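Local atomic coordinates of probable mannosyltransferase KTR4 (Saccharomyces cerevisiae, PDB entry 5A07), a protein that belongs to a yeast family of GT-A-fold glycosyltransferases and holds GDP together with a manganese ion in a pocket at its central sheet. Residues G105-L110 against W229-N234; S109-S114 against Y138-D143; W318-I323 against I377-T382. One frame throughout, in Å; residues are numbered along the deposited sequence.

Contact 1 (G105-L110 against W229-N234); sequences GTILSL and WRLEPN. With MN (manganese (II) ion), chain G; GDP (guanosine-5'-diphosphate), chain F.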
loop_
_atom_site.group_PDB
_atom_site.type_symbol
_atom_site.label_atom_id
_atom_site.label_comp_id
_atom_site.label_asym_id
_atom_site.label_seq_id
_atom_site.Cartn_x
_atom_site.Cartn_y
_atom_site.Cartn_z
ATOM N N GLY B 105 -6.727 -4.847 -16.302
ATOM C CA GLY B 105 -5.705 -4.420 -15.399
ATOM C C GLY B 105 -4.544 -3.814 -16.143
ATOM O O GLY B 105 -4.342 -4.124 -17.344
ATOM N N THR B 106 -3.801 -2.966 -15.419
ATOM C CA THR B 106 -2.619 -2.330 -15.948
ATOM C C THR B 106 -1.587 -2.246 -14.846
ATOM O O THR B 106 -1.935 -2.147 -13.665
ATOM C CB THR B 106 -2.926 -0.946 -16.513
ATOM O OG1 THR B 106 -1.820 -0.407 -17.240
ATOM C CG2 THR B 106 -3.395 0.008 -15.421
ATOM N N ILE B 107 -0.335 -2.253 -15.272
ATOM C CA ILE B 107 0.768 -1.838 -14.426
ATOM C C ILE B 107 0.869 -0.357 -14.489
ATOM O O ILE B 107 0.852 0.191 -15.574
ATOM C CB ILE B 107 2.042 -2.498 -14.884
ATOM C CG1 ILE B 107 1.846 -3.993 -14.762
ATOM C CG2 ILE B 107 3.157 -2.081 -13.962
ATOM C CD1 ILE B 107 2.635 -4.683 -15.742
ATOM N N LEU B 108 0.835 0.319 -13.349
ATOM C CA LEU B 108 0.779 1.748 -13.298
ATOM C C LEU B 108 2.012 2.353 -12.671
ATOM O O LEU B 108 2.446 1.928 -11.595
ATOM C CB LEU B 108 -0.433 2.199 -12.460
ATOM C CG LEU B 108 -0.475 3.701 -12.140
ATOM C CD1 LEU B 108 -0.719 4.566 -13.362
ATOM C CD2 LEU B 108 -1.559 4.004 -11.112
ATOM N N SER B 109 2.588 3.389 -13.296
ATOM C CA SER B 109 3.661 4.125 -12.678
ATOM C C SER B 109 3.430 5.633 -12.864
ATOM O O SER B 109 3.306 6.113 -14.002
ATOM C CB SER B 109 5.042 3.823 -13.290
ATOM O OG SER B 109 5.336 2.447 -13.478
ATOM N N LEU B 110 3.498 6.336 -11.753
ATOM C CA LEU B 110 3.577 7.768 -11.724
ATOM C C LEU B 110 5.016 8.084 -11.618
ATOM O O LEU B 110 5.641 7.754 -10.606
ATOM C CB LEU B 110 2.861 8.287 -10.480
ATOM C CG LEU B 110 2.937 9.773 -10.227
ATOM C CD1 LEU B 110 2.052 10.528 -11.230
ATOM C CD2 LEU B 110 2.550 10.175 -8.798
ATOM N N TRP B 229 -1.594 -2.552 -10.815
ATOM C CA TRP B 229 -0.419 -2.921 -10.092
ATOM C C TRP B 229 0.430 -1.648 -10.100
ATOM O O TRP B 229 1.018 -1.303 -11.138
ATOM C CB TRP B 229 0.239 -4.091 -10.835
ATOM C CG TRP B 229 1.467 -4.673 -10.201
ATOM C CD1 TRP B 229 2.453 -3.997 -9.538
ATOM C CD2 TRP B 229 1.862 -6.046 -10.240
ATOM N NE1 TRP B 229 3.447 -4.897 -9.099
ATOM C CE2 TRP B 229 3.097 -6.158 -9.520
ATOM C CE3 TRP B 229 1.304 -7.191 -10.808
ATOM C CZ2 TRP B 229 3.753 -7.377 -9.371
ATOM C CZ3 TRP B 229 1.904 -8.402 -10.598
ATOM C CH2 TRP B 229 3.134 -8.488 -9.871
ATOM N N ARG B 230 0.595 -1.009 -8.960
ATOM C CA ARG B 230 1.493 0.117 -8.799
ATOM C C ARG B 230 2.963 -0.287 -8.770
ATOM O O ARG B 230 3.365 -1.093 -7.931
ATOM C CB ARG B 230 1.158 0.891 -7.545
ATOM C CG ARG B 230 2.061 2.088 -7.257
ATOM C CD ARG B 230 1.394 2.830 -6.143
ATOM N NE ARG B 230 2.254 3.791 -5.529
ATOM C CZ ARG B 230 1.875 4.548 -4.527
ATOM N NH1 ARG B 230 0.638 4.500 -4.057
ATOM N NH2 ARG B 230 2.723 5.390 -4.003
ATOM N N LEU B 231 3.755 0.359 -9.640
ATOM C CA LEU B 231 5.183 0.161 -9.775
ATOM C C LEU B 231 5.909 1.491 -9.575
ATOM O O LEU B 231 5.501 2.526 -10.120
ATOM C CB LEU B 231 5.479 -0.339 -11.176
ATOM C CG LEU B 231 6.910 -0.748 -11.402
ATOM C CD1 LEU B 231 7.292 -1.986 -10.594
ATOM C CD2 LEU B 231 7.062 -1.035 -12.885
ATOM N N GLU B 232 6.949 1.495 -8.742
ATOM C CA GLU B 232 7.748 2.696 -8.512
ATOM C C GLU B 232 9.177 2.476 -9.024
ATOM O O GLU B 232 9.598 1.338 -9.249
ATOM C CB GLU B 232 7.849 3.036 -7.028
ATOM C CG GLU B 232 6.532 3.497 -6.453
ATOM C CD GLU B 232 6.632 4.409 -5.244
ATOM O OE1 GLU B 232 7.728 4.582 -4.650
ATOM O OE2 GLU B 232 5.541 4.773 -4.764
ATOM N N PRO B 233 9.874 3.568 -9.269
ATOM C CA PRO B 233 11.253 3.419 -9.721
ATOM C C PRO B 233 12.145 2.730 -8.688
ATOM O O PRO B 233 11.922 2.866 -7.486
ATOM C CB PRO B 233 11.727 4.871 -9.908
ATOM C CG PRO B 233 10.493 5.631 -10.106
ATOM C CD PRO B 233 9.486 4.965 -9.214
ATOM N N ASN B 234 13.177 2.051 -9.180
ATOM C CA ASN B 234 14.236 1.548 -8.295
ATOM C C ASN B 234 13.793 0.441 -7.288
ATOM O O ASN B 234 14.267 0.401 -6.182
ATOM C CB ASN B 234 14.865 2.706 -7.518
ATOM C CG ASN B 234 16.264 2.372 -7.052
ATOM O OD1 ASN B 234 16.920 1.486 -7.603
ATOM N ND2 ASN B 234 16.710 3.035 -5.994
HETATM MN MN MN G . 9.643 5.361 -3.975
HETATM P PB GDP F . 8.814 7.614 -1.564
HETATM O O1B GDP F . 10.159 8.020 -1.093
HETATM O O2B GDP F . 7.684 7.922 -0.765
HETATM O O3B GDP F . 8.820 6.259 -2.163
HETATM O O3A GDP F . 8.575 8.723 -2.726
HETATM P PA GDP F . 8.893 8.720 -4.280
HETATM O O1A GDP F . 9.681 9.877 -4.717
HETATM O O2A GDP F . 9.341 7.438 -4.851
HETATM O "O5'" GDP F . 7.447 9.007 -4.844
HETATM C "C5'" GDP F . 6.352 8.098 -5.016
HETATM C "C4'" GDP F . 5.993 7.858 -6.472
HETATM O "O4'" GDP F . 5.530 9.103 -7.010
HETATM C "C3'" GDP F . 7.145 7.388 -7.346
HETATM O "O3'" GDP F . 6.609 6.568 -8.413
HETATM C "C2'" GDP F . 7.721 8.711 -7.876
HETATM O "O2'" GDP F . 8.342 8.552 -9.145
HETATM C "C1'" GDP F . 6.470 9.502 -8.027
HETATM N N9 GDP F . 6.647 10.961 -7.832
HETATM C C8 GDP F . 7.038 11.634 -6.720
HETATM N N7 GDP F . 6.999 13.004 -6.974
HETATM C C5 GDP F . 6.554 13.157 -8.259
HETATM C C6 GDP F . 6.281 14.322 -9.122
HETATM O O6 GDP F . 6.496 15.448 -8.569
HETATM N N1 GDP F . 5.862 14.087 -10.373
HETATM C C2 GDP F . 5.705 12.807 -10.880
HETATM N N2 GDP F . 5.295 12.648 -12.134
HETATM N N3 GDP F . 5.951 11.695 -10.121
HETATM C C4 GDP F . 6.307 11.830 -8.830
HETATM O O HOH W 1 4.345 4.839 -9.145
HETATM O O HOH W 2 10.838 4.774 -5.962
HETATM O O HOH W 3 11.775 6.150 -3.301
#
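Past the bond from L231 N to L108 O (2.8 Å) the parallel ladder opens, and a water stands in for the next rung: it accepts from L110 N at 3.1 Å and donates to L231 O at 2.8 Å. The same water meets O3' of GDP, so the diverging backbones become part of the nucleotide site, and L110 O receives the O3' hydroxyl directly at 2.7 Å. Before the opening the pairing is regular, with W229 N bonded to T106 O and L108 N to W229 O. Branched and aliphatic residues suit these buried strands: CG2 of I107, anti to its backbone N, lies 4.0 Å from CB of L231, the two side chains running side by side.

Beyond L231 the chain carries E232 to the metal, the sequence E232-P233-N234 standing at a place consistent with the DXD motif of GT-A folds. OE1 of E232 binds manganese at 2.2 Å, while OE2 takes NH2 of R230 at 3.0 Å, close to the guanidinium plane. With one oxygen on the metal and the other on the arginine, the rotation of the E232 carboxylate is fixed, and R230, itself held by D354 and E322, acts as a second-shell residue that positions the metal ligand.

Contact 2 (S109-S114 against Y138-D143); sequences SLVRNS and YTFLND. With GDP (guanosine-5'-diphosphate), chain F.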
loop_
_atom_site.group_PDB
_atom_site.type_symbol
_atom_site.label_atom_id
_atom_site.label_comp_id
_atom_site.label_asym_id
_atom_site.label_seq_id
_atom_site.Cartn_x
_atom_site.Cartn_y
_atom_site.Cartn_z
ATOM N N SER B 109 2.588 3.389 -13.296
ATOM C CA SER B 109 3.661 4.125 -12.678
ATOM C C SER B 109 3.430 5.633 -12.864
ATOM O O SER B 109 3.306 6.113 -14.002
ATOM C CB SER B 109 5.042 3.823 -13.290
ATOM O OG SER B 109 5.336 2.447 -13.478
ATOM N N LEU B 110 3.498 6.336 -11.753
ATOM C CA LEU B 110 3.577 7.768 -11.724
ATOM C C LEU B 110 5.016 8.084 -11.618
ATOM O O LEU B 110 5.641 7.754 -10.606
ATOM C CB LEU B 110 2.861 8.287 -10.480
ATOM C CG LEU B 110 2.937 9.773 -10.227
ATOM C CD1 LEU B 110 2.052 10.528 -11.230
ATOM C CD2 LEU B 110 2.550 10.175 -8.798
ATOM N N VAL B 111 5.576 8.734 -12.665
ATOM C CA VAL B 111 6.991 9.006 -12.700
ATOM C C VAL B 111 7.301 10.304 -13.440
ATOM O O VAL B 111 6.462 10.782 -14.202
ATOM C CB VAL B 111 7.780 7.906 -13.447
ATOM C CG1 VAL B 111 7.899 6.659 -12.570
ATOM C CG2 VAL B 111 7.106 7.467 -14.705
ATOM N N ARG B 112 8.504 10.815 -13.172
ATOM C CA ARG B 112 9.012 11.993 -13.811
ATOM C C ARG B 112 9.856 11.577 -15.003
ATOM O O ARG B 112 10.299 10.438 -15.112
ATOM C CB ARG B 112 9.851 12.785 -12.836
ATOM C CG ARG B 112 9.078 13.442 -11.708
ATOM C CD ARG B 112 9.979 13.861 -10.547
ATOM N NE ARG B 112 10.286 12.571 -9.905
ATOM C CZ ARG B 112 10.374 12.329 -8.604
ATOM N NH1 ARG B 112 10.217 13.309 -7.738
ATOM N NH2 ARG B 112 10.594 11.081 -8.178
ATOM N N ASN B 113 10.061 12.504 -15.954
ATOM C CA ASN B 113 11.000 12.243 -17.061
ATOM C C ASN B 113 12.366 11.795 -16.585
ATOM O O ASN B 113 13.016 10.886 -17.173
ATOM C CB ASN B 113 11.085 13.474 -18.024
ATOM C CG ASN B 113 9.814 13.584 -18.896
ATOM O OD1 ASN B 113 9.491 12.693 -19.677
ATOM N ND2 ASN B 113 9.071 14.655 -18.710
ATOM N N SER B 114 12.792 12.406 -15.493
ATOM C CA SER B 114 14.076 12.139 -14.915
ATOM C C SER B 114 14.140 10.757 -14.263
ATOM O O SER B 114 15.226 10.362 -13.910
ATOM C CB SER B 114 14.445 13.202 -13.858
ATOM O OG SER B 114 13.534 13.183 -12.830
ATOM N N TYR B 138 1.248 -1.325 -19.665
ATOM C CA TYR B 138 1.738 -0.284 -18.773
ATOM C C TYR B 138 1.086 1.030 -19.025
ATOM O O TYR B 138 0.993 1.492 -20.181
ATOM C CB TYR B 138 3.241 -0.089 -18.927
ATOM C CG TYR B 138 4.063 -1.283 -18.503
ATOM C CD1 TYR B 138 4.236 -2.355 -19.391
ATOM C CD2 TYR B 138 4.707 -1.341 -17.278
ATOM C CE1 TYR B 138 5.004 -3.484 -19.024
ATOM C CE2 TYR B 138 5.453 -2.470 -16.903
ATOM C CZ TYR B 138 5.588 -3.522 -17.776
ATOM O OH TYR B 138 6.308 -4.650 -17.430
ATOM N N THR B 139 0.750 1.695 -17.934
ATOM C CA THR B 139 0.266 3.036 -17.976
ATOM C C THR B 139 1.206 3.911 -17.197
ATOM O O THR B 139 1.517 3.617 -16.008
ATOM C CB THR B 139 -1.137 3.154 -17.356
ATOM O OG1 THR B 139 -2.075 2.328 -18.074
ATOM C CG2 THR B 139 -1.661 4.587 -17.445
ATOM N N PHE B 140 1.681 5.001 -17.831
ATOM C CA PHE B 140 2.518 5.945 -17.167
ATOM C C PHE B 140 1.819 7.318 -17.047
ATOM O O PHE B 140 1.268 7.810 -18.045
ATOM C CB PHE B 140 3.807 6.168 -17.944
ATOM C CG PHE B 140 4.618 4.943 -18.099
ATOM C CD1 PHE B 140 4.368 4.053 -19.125
ATOM C CD2 PHE B 140 5.583 4.639 -17.174
ATOM C CE1 PHE B 140 5.097 2.913 -19.283
ATOM C CE2 PHE B 140 6.315 3.474 -17.329
ATOM C CZ PHE B 140 6.100 2.629 -18.351
ATOM N N LEU B 141 1.918 7.924 -15.887
ATOM C CA LEU B 141 1.351 9.234 -15.626
ATOM C C LEU B 141 2.341 10.160 -15.075
ATOM O O LEU B 141 3.237 9.760 -14.365
ATOM C CB LEU B 141 0.172 9.153 -14.628
ATOM C CG LEU B 141 -0.988 8.233 -14.973
ATOM C CD1 LEU B 141 -2.090 8.142 -13.860
ATOM C CD2 LEU B 141 -1.608 8.623 -16.331
ATOM N N ASN B 142 2.210 11.462 -15.419
ATOM C CA ASN B 142 3.131 12.469 -14.963
ATOM C C ASN B 142 2.390 13.816 -14.844
ATOM O O ASN B 142 1.443 14.046 -15.597
ATOM C CB ASN B 142 4.259 12.516 -16.023
ATOM C CG ASN B 142 5.451 13.417 -15.653
ATOM O OD1 ASN B 142 5.509 14.134 -14.642
ATOM N ND2 ASN B 142 6.453 13.355 -16.525
ATOM N N ASP B 143 2.838 14.682 -13.951
ATOM C CA ASP B 143 2.276 16.039 -13.865
ATOM C C ASP B 143 2.803 16.950 -14.991
ATOM O O ASP B 143 2.203 17.974 -15.236
ATOM C CB ASP B 143 2.558 16.692 -12.502
ATOM C CG ASP B 143 4.027 16.770 -12.163
ATOM O OD1 ASP B 143 4.754 15.752 -12.194
ATOM O OD2 ASP B 143 4.505 17.855 -11.797
HETATM P PB GDP F . 8.814 7.614 -1.564
HETATM O O1B GDP F . 10.159 8.020 -1.093
HETATM O O2B GDP F . 7.684 7.922 -0.765
HETATM O O3B GDP F . 8.820 6.259 -2.163
HETATM O O3A GDP F . 8.575 8.723 -2.726
HETATM P PA GDP F . 8.893 8.720 -4.280
HETATM O O1A GDP F . 9.681 9.877 -4.717
HETATM O O2A GDP F . 9.341 7.438 -4.851
HETATM O "O5'" GDP F . 7.447 9.007 -4.844
HETATM C "C5'" GDP F . 6.352 8.098 -5.016
HETATM C "C4'" GDP F . 5.993 7.858 -6.472
HETATM O "O4'" GDP F . 5.530 9.103 -7.010
HETATM C "C3'" GDP F . 7.145 7.388 -7.346
HETATM O "O3'" GDP F . 6.609 6.568 -8.413
HETATM C "C2'" GDP F . 7.721 8.711 -7.876
HETATM O "O2'" GDP F . 8.342 8.552 -9.145
HETATM C "C1'" GDP F . 6.470 9.502 -8.027
HETATM N N9 GDP F . 6.647 10.961 -7.832
HETATM C C8 GDP F . 7.038 11.634 -6.720
HETATM N N7 GDP F . 6.999 13.004 -6.974
HETATM C C5 GDP F . 6.554 13.157 -8.259
HETATM C C6 GDP F . 6.281 14.322 -9.122
HETATM O O6 GDP F . 6.496 15.448 -8.569
HETATM N N1 GDP F . 5.862 14.087 -10.373
HETATM C C2 GDP F . 5.705 12.807 -10.880
HETATM N N2 GDP F . 5.295 12.648 -12.134
HETATM N N3 GDP F . 5.951 11.695 -10.121
HETATM C C4 GDP F . 6.307 11.830 -8.830
HETATM O O HOH W 4 3.832 1.577 -15.730
HETATM O O HOH W 5 8.731 15.122 -15.501
#
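A beta-alpha-beta unit, made of strand 105-110, helix 116-131 and strand 138-142, sets S109 to V111 parallel to T139 to N142. Three backbone bonds zip them: S109 N to T139 O (2.9 Å), L141 N to S109 O, and V111 N to L141 O (3.1 Å). S109 and F140 point to the face covered by helices 116-131 and 148-156, where CG2 of V111 also meets the edge of the F140 ring, 4.1 Å from CD2. On the other face L110 and L141 pack beneath helix 203-214; L110 reaches CD1 across to within 3.4 Å of L141 O and turns CG and CD2 to the GDP.

As in other nucleotide-binding alpha/beta folds, the ligand sits at the C-terminal ends of these parallel strands, and residues at and just beyond those ends read the base. N142 extends away from its own N (chi1 -173°), which lays its amide beside V111 O and offers OD1 to N2 of the GDP guanine at 2.9 Å; its ND2 donates to a water that also accepts from N113 N. D143 OD1 takes N1 of GDP at 2.7 Å and, weakly, N2, a carboxylate being suited to the paired donors that mark guanine. R112 lays one face of its guanidinium over the imidazole side of the base, NH1 3.3 Å from N7 of GDP, while D115 holds its NE in a salt bridge.

Contact 3 (W318-I323 against I377-T382); sequences WTNFEI and IGYHHT. With MN (manganese (II) ion), chain G.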
loop_
_atom_site.group_PDB
_atom_site.type_symbol
_atom_site.label_atom_id
_atom_site.label_comp_id
_atom_site.label_asym_id
_atom_site.label_seq_id
_atom_site.Cartn_x
_atom_site.Cartn_y
_atom_site.Cartn_z
ATOM N N TRP B 318 2.413 -0.703 2.801
ATOM C CA TRP B 318 3.445 0.151 2.211
ATOM C C TRP B 318 3.262 0.249 0.726
ATOM O O TRP B 318 3.763 -0.594 -0.059
ATOM C CB TRP B 318 4.806 -0.410 2.548
ATOM C CG TRP B 318 5.904 0.675 2.529
ATOM C CD1 TRP B 318 5.771 1.980 2.849
ATOM C CD2 TRP B 318 7.260 0.459 2.212
ATOM N NE1 TRP B 318 7.027 2.617 2.760
ATOM C CE2 TRP B 318 7.940 1.688 2.368
ATOM C CE3 TRP B 318 7.973 -0.640 1.761
ATOM C CZ2 TRP B 318 9.275 1.821 2.078
ATOM C CZ3 TRP B 318 9.334 -0.498 1.541
ATOM C CH2 TRP B 318 9.955 0.710 1.720
ATOM N N THR B 319 2.563 1.285 0.347
ATOM C CA THR B 319 1.925 1.373 -0.971
ATOM C C THR B 319 2.855 1.546 -2.186
ATOM O O THR B 319 2.375 1.563 -3.301
ATOM C CB THR B 319 0.910 2.550 -1.011
ATOM O OG1 THR B 319 1.590 3.741 -0.627
ATOM C CG2 THR B 319 -0.276 2.237 -0.037
ATOM N N ASN B 320 4.178 1.670 -2.019
ATOM C CA ASN B 320 5.003 1.691 -3.219
ATOM C C ASN B 320 4.766 0.488 -4.109
ATOM O O ASN B 320 4.991 0.537 -5.305
ATOM C CB ASN B 320 6.473 1.955 -2.917
ATOM C CG ASN B 320 7.082 1.005 -1.893
ATOM O OD1 ASN B 320 7.187 -0.179 -2.126
ATOM N ND2 ASN B 320 7.548 1.552 -0.811
ATOM N N PHE B 321 4.407 -0.634 -3.503
ATOM C CA PHE B 321 3.802 -1.786 -4.202
ATOM C C PHE B 321 2.361 -1.886 -3.752
ATOM O O PHE B 321 2.095 -1.819 -2.565
ATOM C CB PHE B 321 4.503 -3.084 -3.773
ATOM C CG PHE B 321 3.765 -4.364 -4.201
ATOM C CD1 PHE B 321 2.686 -4.840 -3.469
ATOM C CD2 PHE B 321 4.100 -5.013 -5.325
ATOM C CE1 PHE B 321 2.008 -6.001 -3.845
ATOM C CE2 PHE B 321 3.435 -6.134 -5.727
ATOM C CZ PHE B 321 2.383 -6.637 -5.004
ATOM N N GLU B 322 1.414 -1.967 -4.667
ATOM C CA GLU B 322 0.052 -2.334 -4.256
ATOM C C GLU B 322 -0.667 -2.914 -5.493
ATOM O O GLU B 322 -0.388 -2.494 -6.637
ATOM C CB GLU B 322 -0.687 -1.186 -3.590
ATOM C CG GLU B 322 -0.792 0.069 -4.434
ATOM C CD GLU B 322 -1.490 1.241 -3.769
ATOM O OE1 GLU B 322 -2.184 1.142 -2.707
ATOM O OE2 GLU B 322 -1.379 2.319 -4.364
ATOM N N ILE B 323 -1.505 -3.943 -5.285
ATOM C CA ILE B 323 -2.417 -4.454 -6.330
ATOM C C ILE B 323 -3.786 -3.970 -5.813
ATOM O O ILE B 323 -4.163 -4.295 -4.686
ATOM C CB ILE B 323 -2.447 -5.953 -6.370
ATOM C CG1 ILE B 323 -1.067 -6.608 -6.461
ATOM C CG2 ILE B 323 -3.263 -6.410 -7.540
ATOM C CD1 ILE B 323 -0.285 -6.190 -7.599
ATOM N N ILE B 377 5.496 -12.790 -3.370
ATOM C CA ILE B 377 6.082 -11.733 -4.218
ATOM C C ILE B 377 7.296 -11.184 -3.482
ATOM O O ILE B 377 7.200 -10.310 -2.622
ATOM C CB ILE B 377 5.081 -10.666 -4.676
ATOM C CG1 ILE B 377 3.981 -11.342 -5.467
ATOM C CG2 ILE B 377 5.877 -9.636 -5.490
ATOM C CD1 ILE B 377 2.945 -10.383 -6.006
ATOM N N GLY B 378 8.463 -11.758 -3.789
ATOM C CA GLY B 378 9.699 -11.289 -3.233
ATOM C C GLY B 378 9.964 -9.848 -3.786
ATOM O O GLY B 378 9.902 -9.640 -5.007
ATOM N N TYR B 379 10.197 -8.893 -2.925
ATOM C CA TYR B 379 10.150 -7.490 -3.337
ATOM C C TYR B 379 10.970 -6.605 -2.445
ATOM O O TYR B 379 11.026 -6.797 -1.176
ATOM C CB TYR B 379 8.720 -6.952 -3.209
ATOM C CG TYR B 379 8.603 -5.470 -3.474
ATOM C CD1 TYR B 379 8.433 -5.027 -4.764
ATOM C CD2 TYR B 379 8.439 -4.563 -2.439
ATOM C CE1 TYR B 379 8.224 -3.663 -5.034
ATOM C CE2 TYR B 379 8.254 -3.214 -2.652
ATOM C CZ TYR B 379 8.177 -2.757 -3.999
ATOM O OH TYR B 379 7.919 -1.441 -4.285
ATOM N N HIS B 380 11.652 -5.631 -3.039
ATOM C CA HIS B 380 12.398 -4.619 -2.239
ATOM C C HIS B 380 12.199 -3.241 -2.749
ATOM O O HIS B 380 12.265 -3.023 -3.962
ATOM C CB HIS B 380 13.868 -4.988 -2.236
ATOM C CG HIS B 380 14.797 -3.893 -1.830
ATOM N ND1 HIS B 380 15.539 -3.175 -2.743
ATOM C CD2 HIS B 380 15.139 -3.417 -0.617
ATOM C CE1 HIS B 380 16.335 -2.321 -2.098
ATOM N NE2 HIS B 380 16.099 -2.446 -0.804
ATOM N N HIS B 381 12.011 -2.308 -1.813
ATOM C CA HIS B 381 12.106 -0.887 -2.047
ATOM C C HIS B 381 12.854 -0.413 -0.834
ATOM O O HIS B 381 12.488 -0.716 0.331
ATOM C CB HIS B 381 10.711 -0.258 -2.086
ATOM C CG HIS B 381 10.667 1.247 -2.244
ATOM N ND1 HIS B 381 11.185 2.130 -1.337
ATOM C CD2 HIS B 381 10.146 2.012 -3.236
ATOM C CE1 HIS B 381 10.936 3.372 -1.725
ATOM N NE2 HIS B 381 10.315 3.312 -2.878
ATOM N N THR B 382 13.887 0.358 -1.036
ATOM C CA THR B 382 14.697 0.760 0.134
ATOM C C THR B 382 13.848 1.352 1.285
ATOM O O THR B 382 12.981 2.122 1.016
ATOM C CB THR B 382 15.843 1.816 -0.244
ATOM O OG1 THR B 382 16.562 2.097 0.972
ATOM C CG2 THR B 382 15.307 3.143 -0.755
HETATM MN MN MN G . 9.643 5.361 -3.975
HETATM O O HOH W 6 6.765 -0.766 -6.774
HETATM O O HOH W 3 11.775 6.150 -3.301
HETATM O O HOH W 2 10.838 4.774 -5.962
#
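The H381 imidazole carries the N320 amide stacked on one face, planes 8° apart, with N320 ND2 3.4 Å above the ring and over its centre. That same ND2 also lies 3.1 Å above the W318 ring, again over the centre, and the edge of this indole meets backbone oxygens of H381 and T382; W318 CH2 stands 3.2 Å from H381 O. On Y379, F321 CB covers one face in a CH-pi contact, and N320 OD1 sits at the edge in the ring plane. The F321 ring turns its own edge to that face, an edge-to-face pair with planes 58° apart, and its CZ packs 3.9 Å from CD1 of I377.

N320 occupies a type I turn running from W318 to F321. Its CG lies between the backbone N and the carbonyl carbon (chi1 54°), which lifts the amide from the turn into the gap between tyrosine, histidine and indole. An asparagine suits this spot because its amide is flat enough to stack and its OD1 can accept the tyrosine hydroxyl: Y379 OH donates to N320 OD1 at 2.6 Å, approaching tilted from the carbonyl plane. A water donating both to Y379 OH and to N320 O ties the phenol to the turn a second time.

Strand 379-381 delivers H381 to the metal, which E232 also binds. H381 ND1 donates a hydrogen bond to T382 O at 3.0 Å, with the acceptor near the ring plane, while NE2 binds manganese at 2.4 Å. The carbonyl behind ND1 would probably make the imidazole a somewhat better electron donor. Held at both nitrogens, the ring has little freedom to turn, and the amide stacked on its face, itself anchored by Y379, probably helps to keep its tilt.

Overall arrangement
From the N terminus, strand 105-110 opens both contact 1 and contact 2. Contact 2 closes first, when the chain returns through helix 116-131 to strand 138-142; contact 1 closes the longer excursion at 229-234, so the contact 2 loop falls within it. Contact 3 follows in series, rejoining 318-323 to 377-382 after a largely helical excursion. Strand 105-110 therefore has 138-142 and 227-230 as its two parallel neighbours, and 322-325 pairs antiparallel with 227-230. A salt bridge and the shared manganese join contacts 1 and 3; contact 3 also ties the main sheet to the small one containing 379-381. Contacts 1 and 2 share the GDP.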